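Local atomic coordinates of beta-N-acetylhexosaminidase (Bacteroides fragilis, PDB entry 4PYS), a protein that probably hydrolyses terminal beta-linked N-acetylhexosamine residues from glycans, as a family 20 glycoside hydrolase with a TIM-barrel catalytic domain. Residues A[135-140]-A[433-438]; A[143-148]-A[441-446]; A[359-364]-A[384-389]. One frame throughout, in Å; residues are numbered along the deposited sequence.

Contact 1. Residues A[135-140]-A[433-438]; sequences FMLDSG and SALWTD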
loop_
_atom_site.group_PDB
_atom_site.type_symbol
_atom_site.label_atom_id
_atom_site.label_comp_id
_atom_site.label_asym_id
_atom_site.label_seq_id
_atom_site.Cartn_x
_atom_site.Cartn_y
_atom_site.Cartn_z
ATOM N N PHE A 135 0.212 -0.461 -1.972
ATOM C CA PHE A 135 -1.112 -0.044 -2.414
ATOM C C PHE A 135 -1.704 0.751 -1.266
ATOM O O PHE A 135 -1.626 0.319 -0.118
ATOM C CB PHE A 135 -2.011 -1.250 -2.678
ATOM C CG PHE A 135 -3.449 -0.879 -2.928
ATOM C CD1 PHE A 135 -3.803 -0.221 -4.096
ATOM C CD2 PHE A 135 -4.437 -1.176 -1.997
ATOM C CE1 PHE A 135 -5.129 0.125 -4.355
ATOM C CE2 PHE A 135 -5.779 -0.824 -2.244
ATOM C CZ PHE A 135 -6.115 -0.168 -3.417
HETATM N N MSE A 136 -2.274 1.910 -1.580
HETATM C CA MSE A 136 -2.924 2.749 -0.573
HETATM C C MSE A 136 -4.433 2.776 -0.749
HETATM O O MSE A 136 -4.932 2.942 -1.866
HETATM C CB MSE A 136 -2.422 4.189 -0.680
HETATM C CG MSE A 136 -2.917 5.059 0.488
HETATM SE SE MSE A 136 -3.138 6.924 -0.003
HETATM C CE MSE A 136 -4.893 6.784 -0.809
ATOM N N LEU A 137 -5.170 2.637 0.355
ATOM C CA LEU A 137 -6.625 2.790 0.311
ATOM C C LEU A 137 -7.019 3.957 1.196
ATOM O O LEU A 137 -6.529 4.078 2.323
ATOM C CB LEU A 137 -7.332 1.510 0.778
ATOM C CG LEU A 137 -8.868 1.557 0.734
ATOM C CD1 LEU A 137 -9.374 1.782 -0.680
ATOM C CD2 LEU A 137 -9.445 0.276 1.310
ATOM N N ASP A 138 -7.881 4.817 0.664
ATOM C CA ASP A 138 -8.406 5.976 1.380
ATOM C C ASP A 138 -9.588 5.523 2.223
ATOM O O ASP A 138 -10.703 5.369 1.714
ATOM C CB ASP A 138 -8.843 7.027 0.351
ATOM C CG ASP A 138 -9.435 8.286 0.965
ATOM O OD1 ASP A 138 -9.578 8.417 2.212
ATOM O OD2 ASP A 138 -9.779 9.169 0.158
ATOM N N SER A 139 -9.323 5.290 3.508
ATOM C CA SER A 139 -10.353 4.987 4.494
ATOM C C SER A 139 -10.664 6.230 5.317
ATOM O O SER A 139 -11.249 6.129 6.383
ATOM C CB SER A 139 -9.886 3.874 5.440
ATOM O OG SER A 139 -9.638 2.665 4.745
ATOM N N GLY A 140 -10.256 7.404 4.848
ATOM C CA GLY A 140 -10.615 8.630 5.550
ATOM C C GLY A 140 -11.942 9.172 5.035
ATOM O O GLY A 140 -12.877 9.425 5.806
ATOM N N SER A 433 0.826 2.642 -5.452
ATOM C CA SER A 433 -0.402 2.736 -6.228
ATOM C C SER A 433 -1.440 3.198 -5.217
ATOM O O SER A 433 -1.290 2.940 -4.017
ATOM C CB SER A 433 -0.784 1.374 -6.779
ATOM O OG SER A 433 -0.805 0.392 -5.756
ATOM N N ALA A 434 -2.478 3.895 -5.674
ATOM C CA ALA A 434 -3.432 4.453 -4.724
ATOM C C ALA A 434 -4.859 4.418 -5.217
ATOM O O ALA A 434 -5.134 4.538 -6.418
ATOM C CB ALA A 434 -3.057 5.882 -4.365
ATOM N N LEU A 435 -5.773 4.287 -4.265
ATOM C CA LEU A 435 -7.189 4.404 -4.573
ATOM C C LEU A 435 -7.795 5.410 -3.605
ATOM O O LEU A 435 -8.139 5.059 -2.470
ATOM C CB LEU A 435 -7.869 3.035 -4.442
ATOM C CG LEU A 435 -9.306 2.874 -4.980
ATOM C CD1 LEU A 435 -10.376 3.600 -4.166
ATOM C CD2 LEU A 435 -9.384 3.319 -6.436
ATOM N N TRP A 436 -7.911 6.661 -4.046
ATOM C CA TRP A 436 -8.534 7.710 -3.247
ATOM C C TRP A 436 -10.038 7.615 -3.424
ATOM O O TRP A 436 -10.520 7.333 -4.515
ATOM C CB TRP A 436 -8.058 9.092 -3.709
ATOM C CG TRP A 436 -6.597 9.288 -3.487
ATOM C CD1 TRP A 436 -5.588 9.065 -4.383
ATOM C CD2 TRP A 436 -5.970 9.728 -2.275
ATOM N NE1 TRP A 436 -4.369 9.346 -3.800
ATOM C CE2 TRP A 436 -4.578 9.752 -2.507
ATOM C CE3 TRP A 436 -6.451 10.104 -1.018
ATOM C CZ2 TRP A 436 -3.662 10.137 -1.524
ATOM C CZ3 TRP A 436 -5.539 10.492 -0.044
ATOM C CH2 TRP A 436 -4.160 10.502 -0.304
ATOM N N THR A 437 -10.785 7.854 -2.356
ATOM C CA THR A 437 -12.237 7.679 -2.425
ATOM C C THR A 437 -13.035 8.983 -2.530
ATOM O O THR A 437 -14.223 9.028 -2.184
ATOM C CB THR A 437 -12.752 6.745 -1.288
ATOM O OG1 THR A 437 -12.295 7.220 -0.010
ATOM C CG2 THR A 437 -12.223 5.328 -1.498
ATOM N N ASP A 438 -12.391 10.036 -3.041
ATOM C CA ASP A 438 -13.075 11.301 -3.348
ATOM C C ASP A 438 -14.324 11.062 -4.197
ATOM O O ASP A 438 -14.344 10.150 -5.040
ATOM C CB ASP A 438 -12.171 12.234 -4.172
ATOM C CG ASP A 438 -10.829 12.488 -3.530
ATOM O OD1 ASP A 438 -10.252 11.546 -2.941
ATOM O OD2 ASP A 438 -10.339 13.637 -3.637
#
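One face of the Trp436 indole is covered by the end of Met136, a selenomethionine. Met136 CE stands 3.4 Å from the centroid of the six-membered ring and 10° off its normal, a CH-pi contact. Its SE lies 3.9 Å from the same centroid, a Met-aromatic contact; the bend at chi3 (82°) lays the methyl over the ring centre. At the indole edge, Asp138 OD2 comes 3.7 Å from Trp436 CE3. The Phe135 ring is met at its edge by Ser433 OG, 3.5 Å from Phe135 CD1 and itself bonded to Ser134 O. Between the two faces, Phe135 and Ser433 on one and Met136 and Ala434 on the other, the strands run parallel, Met136 N bonding to Ser433 O, Leu435 N to Met136 O and Asp138 N to Leu435 O. This ladder joins the first and last strands of the (beta/alpha)8 barrel and so closes it. Just past the end of the second strand, Thr437 N donates to Asp138 OD2 at 3.0 Å and 166°, on the anti side and tilted out of the carboxylate plane; Arg141 forms a salt bridge with that oxygen. Thr437 OG1 donates to Asp138 O at 3.0 Å from above the carbonyl plane, while Asp138 OD1 accepts Gly140 N in an Asx turn.

Contact 2. Residues A[143-148]-A[441-446]; sequences YQKVST and VTESMI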
loop_
_atom_site.group_PDB
_atom_site.type_symbol
_atom_site.label_atom_id
_atom_site.label_comp_id
_atom_site.label_asym_id
_atom_site.label_seq_id
_atom_site.Cartn_x
_atom_site.Cartn_y
_atom_site.Cartn_z
ATOM N N TYR A 143 -15.646 4.900 4.755
ATOM C CA TYR A 143 -15.377 3.764 5.631
ATOM C C TYR A 143 -15.596 2.471 4.855
ATOM O O TYR A 143 -16.631 2.309 4.207
ATOM C CB TYR A 143 -16.310 3.819 6.862
ATOM C CG TYR A 143 -16.302 2.549 7.687
ATOM C CD1 TYR A 143 -15.286 2.295 8.613
ATOM C CD2 TYR A 143 -17.301 1.596 7.529
ATOM C CE1 TYR A 143 -15.277 1.121 9.360
ATOM C CE2 TYR A 143 -17.300 0.428 8.262
ATOM C CZ TYR A 143 -16.288 0.193 9.175
ATOM O OH TYR A 143 -16.299 -0.982 9.899
ATOM N N GLN A 144 -14.611 1.572 4.889
ATOM C CA GLN A 144 -14.798 0.228 4.352
ATOM C C GLN A 144 -14.813 -0.764 5.500
ATOM O O GLN A 144 -14.010 -0.645 6.439
ATOM C CB GLN A 144 -13.672 -0.133 3.379
ATOM C CG GLN A 144 -13.545 0.824 2.198
ATOM C CD GLN A 144 -12.630 1.978 2.498
ATOM O OE1 GLN A 144 -11.865 1.937 3.463
ATOM N NE2 GLN A 144 -12.680 3.010 1.663
ATOM N N LYS A 145 -15.694 -1.759 5.431
ATOM C CA LYS A 145 -15.734 -2.749 6.508
ATOM C C LYS A 145 -14.441 -3.543 6.608
ATOM O O LYS A 145 -13.649 -3.590 5.663
ATOM C CB LYS A 145 -16.959 -3.664 6.433
ATOM C CG LYS A 145 -17.389 -4.111 5.069
ATOM C CD LYS A 145 -18.852 -4.546 5.150
ATOM C CE LYS A 145 -19.438 -4.836 3.782
ATOM N NZ LYS A 145 -19.068 -6.188 3.284
ATOM N N VAL A 146 -14.218 -4.145 7.770
ATOM C CA VAL A 146 -12.970 -4.865 8.013
ATOM C C VAL A 146 -12.714 -5.938 6.958
ATOM O O VAL A 146 -11.581 -6.092 6.496
ATOM C CB VAL A 146 -12.956 -5.481 9.429
ATOM C CG1 VAL A 146 -11.798 -6.438 9.590
ATOM C CG2 VAL A 146 -12.880 -4.383 10.471
ATOM N N SER A 147 -13.757 -6.664 6.556
ATOM C CA SER A 147 -13.566 -7.714 5.544
ATOM C C SER A 147 -13.097 -7.136 4.208
ATOM O O SER A 147 -12.416 -7.810 3.433
ATOM C CB SER A 147 -14.842 -8.542 5.361
ATOM O OG SER A 147 -15.928 -7.732 4.956
ATOM N N THR A 148 -13.458 -5.884 3.942
ATOM C CA THR A 148 -13.037 -5.207 2.713
ATOM C C THR A 148 -11.599 -4.713 2.810
ATOM O O THR A 148 -10.841 -4.804 1.842
ATOM C CB THR A 148 -14.001 -4.064 2.340
ATOM O OG1 THR A 148 -15.306 -4.611 2.082
ATOM C CG2 THR A 148 -13.516 -3.314 1.101
ATOM N N VAL A 441 -16.818 7.280 -3.576
ATOM C CA VAL A 441 -16.507 5.930 -4.040
ATOM C C VAL A 441 -16.774 4.922 -2.921
ATOM O O VAL A 441 -15.981 4.783 -1.992
ATOM C CB VAL A 441 -15.048 5.822 -4.520
ATOM C CG1 VAL A 441 -14.703 4.375 -4.919
ATOM C CG2 VAL A 441 -14.812 6.772 -5.692
ATOM N N THR A 442 -17.907 4.234 -3.009
ATOM C CA THR A 442 -18.302 3.256 -2.009
ATOM C C THR A 442 -17.614 1.932 -2.320
ATOM O O THR A 442 -16.932 1.815 -3.337
ATOM C CB THR A 442 -19.816 3.046 -2.028
ATOM O OG1 THR A 442 -20.199 2.618 -3.340
ATOM C CG2 THR A 442 -20.547 4.340 -1.693
ATOM N N GLU A 443 -17.787 0.938 -1.457
ATOM C CA GLU A 443 -17.054 -0.327 -1.608
ATOM C C GLU A 443 -17.330 -1.017 -2.949
ATOM O O GLU A 443 -16.424 -1.608 -3.553
ATOM C CB GLU A 443 -17.409 -1.291 -0.473
ATOM C CG GLU A 443 -16.945 -0.839 0.909
ATOM C CD GLU A 443 -17.148 -1.907 1.964
ATOM O OE1 GLU A 443 -17.155 -3.104 1.607
ATOM O OE2 GLU A 443 -17.297 -1.550 3.148
ATOM N N SER A 444 -18.583 -0.961 -3.392
ATOM C CA SER A 444 -18.989 -1.636 -4.635
ATOM C C SER A 444 -18.379 -0.994 -5.882
ATOM O O SER A 444 -18.491 -1.537 -6.993
ATOM C CB SER A 444 -20.507 -1.630 -4.763
ATOM O OG SER A 444 -20.991 -0.303 -4.890
HETATM N N MSE A 445 -17.744 0.162 -5.695
HETATM C CA MSE A 445 -17.187 0.945 -6.806
HETATM C C MSE A 445 -15.681 0.819 -6.912
HETATM O O MSE A 445 -15.060 1.336 -7.852
HETATM C CB MSE A 445 -17.578 2.420 -6.654
HETATM C CG MSE A 445 -19.042 2.672 -6.864
HETATM SE SE MSE A 445 -19.575 4.443 -6.251
HETATM C CE MSE A 445 -18.373 5.479 -7.283
ATOM N N ILE A 446 -15.074 0.114 -5.966
ATOM C CA ILE A 446 -13.617 0.062 -5.924
ATOM C C ILE A 446 -12.984 -0.800 -7.026
ATOM O O ILE A 446 -12.086 -0.335 -7.732
ATOM C CB ILE A 446 -13.107 -0.386 -4.544
ATOM C CG1 ILE A 446 -13.541 0.624 -3.473
ATOM C CG2 ILE A 446 -11.592 -0.534 -4.555
ATOM C CD1 ILE A 446 -13.211 0.211 -2.029
HETATM O O HOH W 1 -18.734 0.639 4.150
HETATM O O HOH W 2 -15.068 2.866 -0.269
#
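Glu443 carries most of the contact with Gln144, Lys145 and Thr148; two residues before it, Val441 O is linked to Gln144 NE2 by a water that donates to the carbonyl at 2.7 Å and accepts from the amide. That amide is also fixed from the barrel side, Gln144 OE1 bonded to Ser139 OG and NE2 to Asp138 O. The Glu443 chain is extended beyond CG (chi2 -172°), which takes its carboxylate across to the start of helix 146-158. There Glu443 OE2 accepts Lys145 N at 2.8 Å and 166°, approached from above the carboxylate plane, and a second water bridges OE2 to Tyr143 O. Because Lys145 is the N-cap residue, this bond puts a carboxylate from the loop after the last barrel strand at the amino end of the first barrel helix, where the helix dipole would probably steady its charge. Lys145 crosses Glu443 at about a right angle, CG 3.2 Å from Glu443 OE2, and its NZ makes a long salt bridge, 4.0 Å from Glu443 OE1. Thr148 OG1 also points at OE1, though the modelled separation is too short to be trusted. Further along, Ile446 brings CD1 to 4.3 Å from Gln144 CG, a loose apolar contact.

Contact 3. Residues A[359-364]-A[384-389]; sequences QWWNWR and GTNYYT. With FMT (formic acid), chain I; FMT (formic acid), chain J; FMT (formic acid), chain H.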
loop_
_atom_site.group_PDB
_atom_site.type_symbol
_atom_site.label_atom_id
_atom_site.label_comp_id
_atom_site.label_asym_id
_atom_site.label_seq_id
_atom_site.Cartn_x
_atom_site.Cartn_y
_atom_site.Cartn_z
ATOM N N GLN A 359 7.127 10.922 -0.431
ATOM C CA GLN A 359 6.268 10.242 -1.392
ATOM C C GLN A 359 5.919 11.218 -2.506
ATOM O O GLN A 359 5.184 12.184 -2.301
ATOM C CB GLN A 359 5.006 9.683 -0.731
ATOM C CG GLN A 359 4.180 8.820 -1.682
ATOM C CD GLN A 359 3.282 7.832 -0.953
ATOM O OE1 GLN A 359 3.090 7.925 0.259
ATOM N NE2 GLN A 359 2.726 6.885 -1.695
ATOM N N TRP A 360 6.505 10.970 -3.673
ATOM C CA TRP A 360 6.411 11.850 -4.834
ATOM C C TRP A 360 5.107 11.558 -5.560
ATOM O O TRP A 360 4.875 10.420 -5.972
ATOM C CB TRP A 360 7.620 11.572 -5.732
ATOM C CG TRP A 360 7.604 12.186 -7.102
ATOM C CD1 TRP A 360 7.136 13.420 -7.464
ATOM C CD2 TRP A 360 8.089 11.572 -8.296
ATOM N NE1 TRP A 360 7.307 13.602 -8.826
ATOM C CE2 TRP A 360 7.889 12.481 -9.354
ATOM C CE3 TRP A 360 8.674 10.331 -8.573
ATOM C CZ2 TRP A 360 8.257 12.186 -10.675
ATOM C CZ3 TRP A 360 9.036 10.039 -9.887
ATOM C CH2 TRP A 360 8.824 10.964 -10.916
ATOM N N TRP A 361 4.244 12.564 -5.707
ATOM C CA TRP A 361 2.890 12.286 -6.210
ATOM C C TRP A 361 2.339 13.227 -7.290
ATOM O O TRP A 361 1.587 12.785 -8.160
ATOM C CB TRP A 361 1.884 12.219 -5.054
ATOM C CG TRP A 361 1.526 13.571 -4.503
ATOM C CD1 TRP A 361 2.151 14.234 -3.484
ATOM C CD2 TRP A 361 0.436 14.410 -4.922
ATOM N NE1 TRP A 361 1.523 15.444 -3.254
ATOM C CE2 TRP A 361 0.468 15.571 -4.123
ATOM C CE3 TRP A 361 -0.562 14.289 -5.897
ATOM C CZ2 TRP A 361 -0.462 16.612 -4.274
ATOM C CZ3 TRP A 361 -1.480 15.323 -6.048
ATOM C CH2 TRP A 361 -1.425 16.465 -5.241
ATOM N N ASN A 362 2.664 14.516 -7.235
ATOM C CA ASN A 362 1.981 15.443 -8.141
ATOM C C ASN A 362 2.717 15.700 -9.456
ATOM O O ASN A 362 3.213 16.799 -9.695
ATOM C CB ASN A 362 1.633 16.765 -7.444
ATOM C CG ASN A 362 0.570 17.548 -8.190
ATOM O OD1 ASN A 362 0.160 17.168 -9.289
ATOM N ND2 ASN A 362 0.118 18.648 -7.598
ATOM N N TRP A 363 2.769 14.677 -10.307
ATOM C CA TRP A 363 3.347 14.813 -11.644
ATOM C C TRP A 363 2.570 15.832 -12.468
ATOM O O TRP A 363 3.160 16.713 -13.107
ATOM C CB TRP A 363 3.329 13.463 -12.363
ATOM C CG TRP A 363 3.770 13.562 -13.798
ATOM C CD1 TRP A 363 2.973 13.713 -14.898
ATOM C CD2 TRP A 363 5.117 13.521 -14.281
ATOM N NE1 TRP A 363 3.744 13.767 -16.037
ATOM C CE2 TRP A 363 5.064 13.650 -15.684
ATOM C CE3 TRP A 363 6.362 13.385 -13.665
ATOM C CZ2 TRP A 363 6.213 13.646 -16.478
ATOM C CZ3 TRP A 363 7.500 13.375 -14.456
ATOM C CH2 TRP A 363 7.418 13.505 -15.846
ATOM N N ARG A 364 1.246 15.711 -12.449
ATOM C CA ARG A 364 0.390 16.560 -13.280
ATOM C C ARG A 364 0.613 18.041 -13.005
ATOM O O ARG A 364 0.707 18.849 -13.934
ATOM C CB ARG A 364 -1.086 16.178 -13.106
ATOM C CG ARG A 364 -1.992 16.771 -14.169
ATOM C CD ARG A 364 -3.377 16.158 -14.133
ATOM N NE ARG A 364 -4.212 16.767 -13.110
ATOM C CZ ARG A 364 -4.945 17.858 -13.299
ATOM N NH1 ARG A 364 -4.942 18.470 -14.477
ATOM N NH2 ARG A 364 -5.682 18.341 -12.309
ATOM N N GLY A 384 5.030 7.657 -6.480
ATOM C CA GLY A 384 3.595 7.422 -6.492
ATOM C C GLY A 384 2.845 8.510 -7.233
ATOM O O GLY A 384 1.887 9.084 -6.712
ATOM N N THR A 385 3.267 8.777 -8.463
ATOM C CA THR A 385 2.737 9.917 -9.208
ATOM C C THR A 385 1.305 9.696 -9.674
ATOM O O THR A 385 0.927 8.578 -10.060
ATOM C CB THR A 385 3.643 10.272 -10.403
ATOM O OG1 THR A 385 3.883 9.099 -11.187
ATOM C CG2 THR A 385 4.972 10.793 -9.906
ATOM N N ASN A 386 0.506 10.762 -9.627
ATOM C CA ASN A 386 -0.891 10.665 -10.019
ATOM C C ASN A 386 -1.067 10.123 -11.431
ATOM O O ASN A 386 -1.830 9.173 -11.636
ATOM C CB ASN A 386 -1.669 11.982 -9.780
ATOM C CG ASN A 386 -0.902 13.240 -10.188
ATOM O OD1 ASN A 386 0.055 13.208 -10.965
ATOM N ND2 ASN A 386 -1.354 14.382 -9.665
ATOM N N TYR A 387 -0.358 10.705 -12.394
ATOM C CA TYR A 387 -0.091 9.995 -13.650
ATOM C C TYR A 387 1.078 9.050 -13.353
ATOM O O TYR A 387 2.174 9.542 -13.073
ATOM C CB TYR A 387 0.410 10.973 -14.718
ATOM C CG TYR A 387 -0.612 11.920 -15.314
ATOM C CD1 TYR A 387 -1.934 11.934 -14.881
ATOM C CD2 TYR A 387 -0.243 12.789 -16.333
ATOM C CE1 TYR A 387 -2.863 12.815 -15.449
ATOM C CE2 TYR A 387 -1.152 13.660 -16.899
ATOM C CZ TYR A 387 -2.456 13.670 -16.457
ATOM O OH TYR A 387 -3.348 14.548 -17.036
ATOM N N TYR A 388 0.900 7.724 -13.391
ATOM C CA TYR A 388 -0.371 7.037 -13.617
ATOM C C TYR A 388 -0.543 5.934 -12.581
ATOM O O TYR A 388 -0.764 4.756 -12.919
ATOM C CB TYR A 388 -0.376 6.405 -15.013
ATOM C CG TYR A 388 -0.367 7.432 -16.121
ATOM C CD1 TYR A 388 -1.459 8.270 -16.320
ATOM C CD2 TYR A 388 0.718 7.552 -16.989
ATOM C CE1 TYR A 388 -1.467 9.212 -17.327
ATOM C CE2 TYR A 388 0.711 8.494 -18.007
ATOM C CZ TYR A 388 -0.387 9.317 -18.175
ATOM O OH TYR A 388 -0.407 10.264 -19.185
ATOM N N THR A 389 -0.434 6.311 -11.309
ATOM C CA THR A 389 -0.624 5.355 -10.231
ATOM C C THR A 389 -1.882 5.627 -9.422
ATOM O O THR A 389 -2.199 4.851 -8.516
ATOM C CB THR A 389 0.585 5.304 -9.251
ATOM O OG1 THR A 389 0.567 6.445 -8.370
ATOM C CG2 THR A 389 1.912 5.245 -10.018
HETATM C C FMT I . 5.137 15.828 -5.321
HETATM O O1 FMT I . 4.221 16.485 -5.791
HETATM O O2 FMT I . 5.021 15.106 -4.340
HETATM C C FMT J . -3.111 11.355 -19.984
HETATM O O1 FMT J . -2.340 12.211 -19.557
HETATM O O2 FMT J . -4.339 11.469 -19.972
HETATM C C FMT H . -4.653 14.223 -8.046
HETATM O O1 FMT H . -3.835 14.817 -8.744
HETATM O O2 FMT H . -5.876 14.317 -8.198
#
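Thr385 lays its CG2 methyl over one face of the Trp360 indole, 3.4 Å from Trp360 CE2 and 16° off the normal of the six-membered ring, a CH-pi contact. Trp360 ends strand 356-360, and Thr385 follows strand 381-383 at the N-cap of helix 386-389; the strands are parallel neighbours in the TIM barrel, joined by a beta-alpha-beta crossover through helix 369-376. Past the paired strands two backbone bonds go on holding the segments together: Gly384 N donates to Trp360 O, nearly along the C=O axis, and Asn386 N to Trp361 O at 2.7 Å, in the carbonyl plane. Asn386 is the polar hub. With CG set between its backbone N and carbonyl carbon (chi1 43°), the amide faces back across the contact. Asn386 OD1 accepts Arg364 N at 3.1 Å and 166° on a lone pair, and Tyr387 N as well. Asn386 ND2 donates to Asn362 OD1 at 3.2 Å from above that carbonyl plane, the two amides almost perpendicular; Asn362 OD1 also caps Gly365 N. O1 of a formic acid, probably from the crystallisation liquor, accepts from the same Asn386 ND2. Trp363 and Tyr387 meet rim to rim, Trp363 CD1 3.6 Å from Tyr387 CD2. Arg364 crosses the Tyr387 ring obliquely, its CD 3.3 Å from Tyr387 OH, a hydroxyl bonded to Ala404 O. Trp361 NE1 is held by Asp343. A second formic acid, of like origin, straddles successive amides: its O2 accepts from Trp361 N at 3.0 Å, and its O1 from the backbone N of Asn362.

Overall arrangement
From the N terminus, the chain enters the barrel on strand 132-138 and turns through 143-145 into helix 146-158. Residues 359-364 follow much later, and contact 3 closes a short loop when 384-389 returns to them. Contact 1 then closes a far longer one as 433-438 joins 135-140, and contact 2 does likewise when 441-446 meets 143-148. Contacts 1 and 2 therefore cross, while both long loops enclose contact 3. Contact 1 unites the first and last barrel strands; contact 2, centred about 11 Å from the centre of contact 1, extends that junction to the following loop and helix. Contact 3 joins strand ends of the same sheet and reaches contact 1 through Thr389 O and Ala434 N, a probable hydrogen bond.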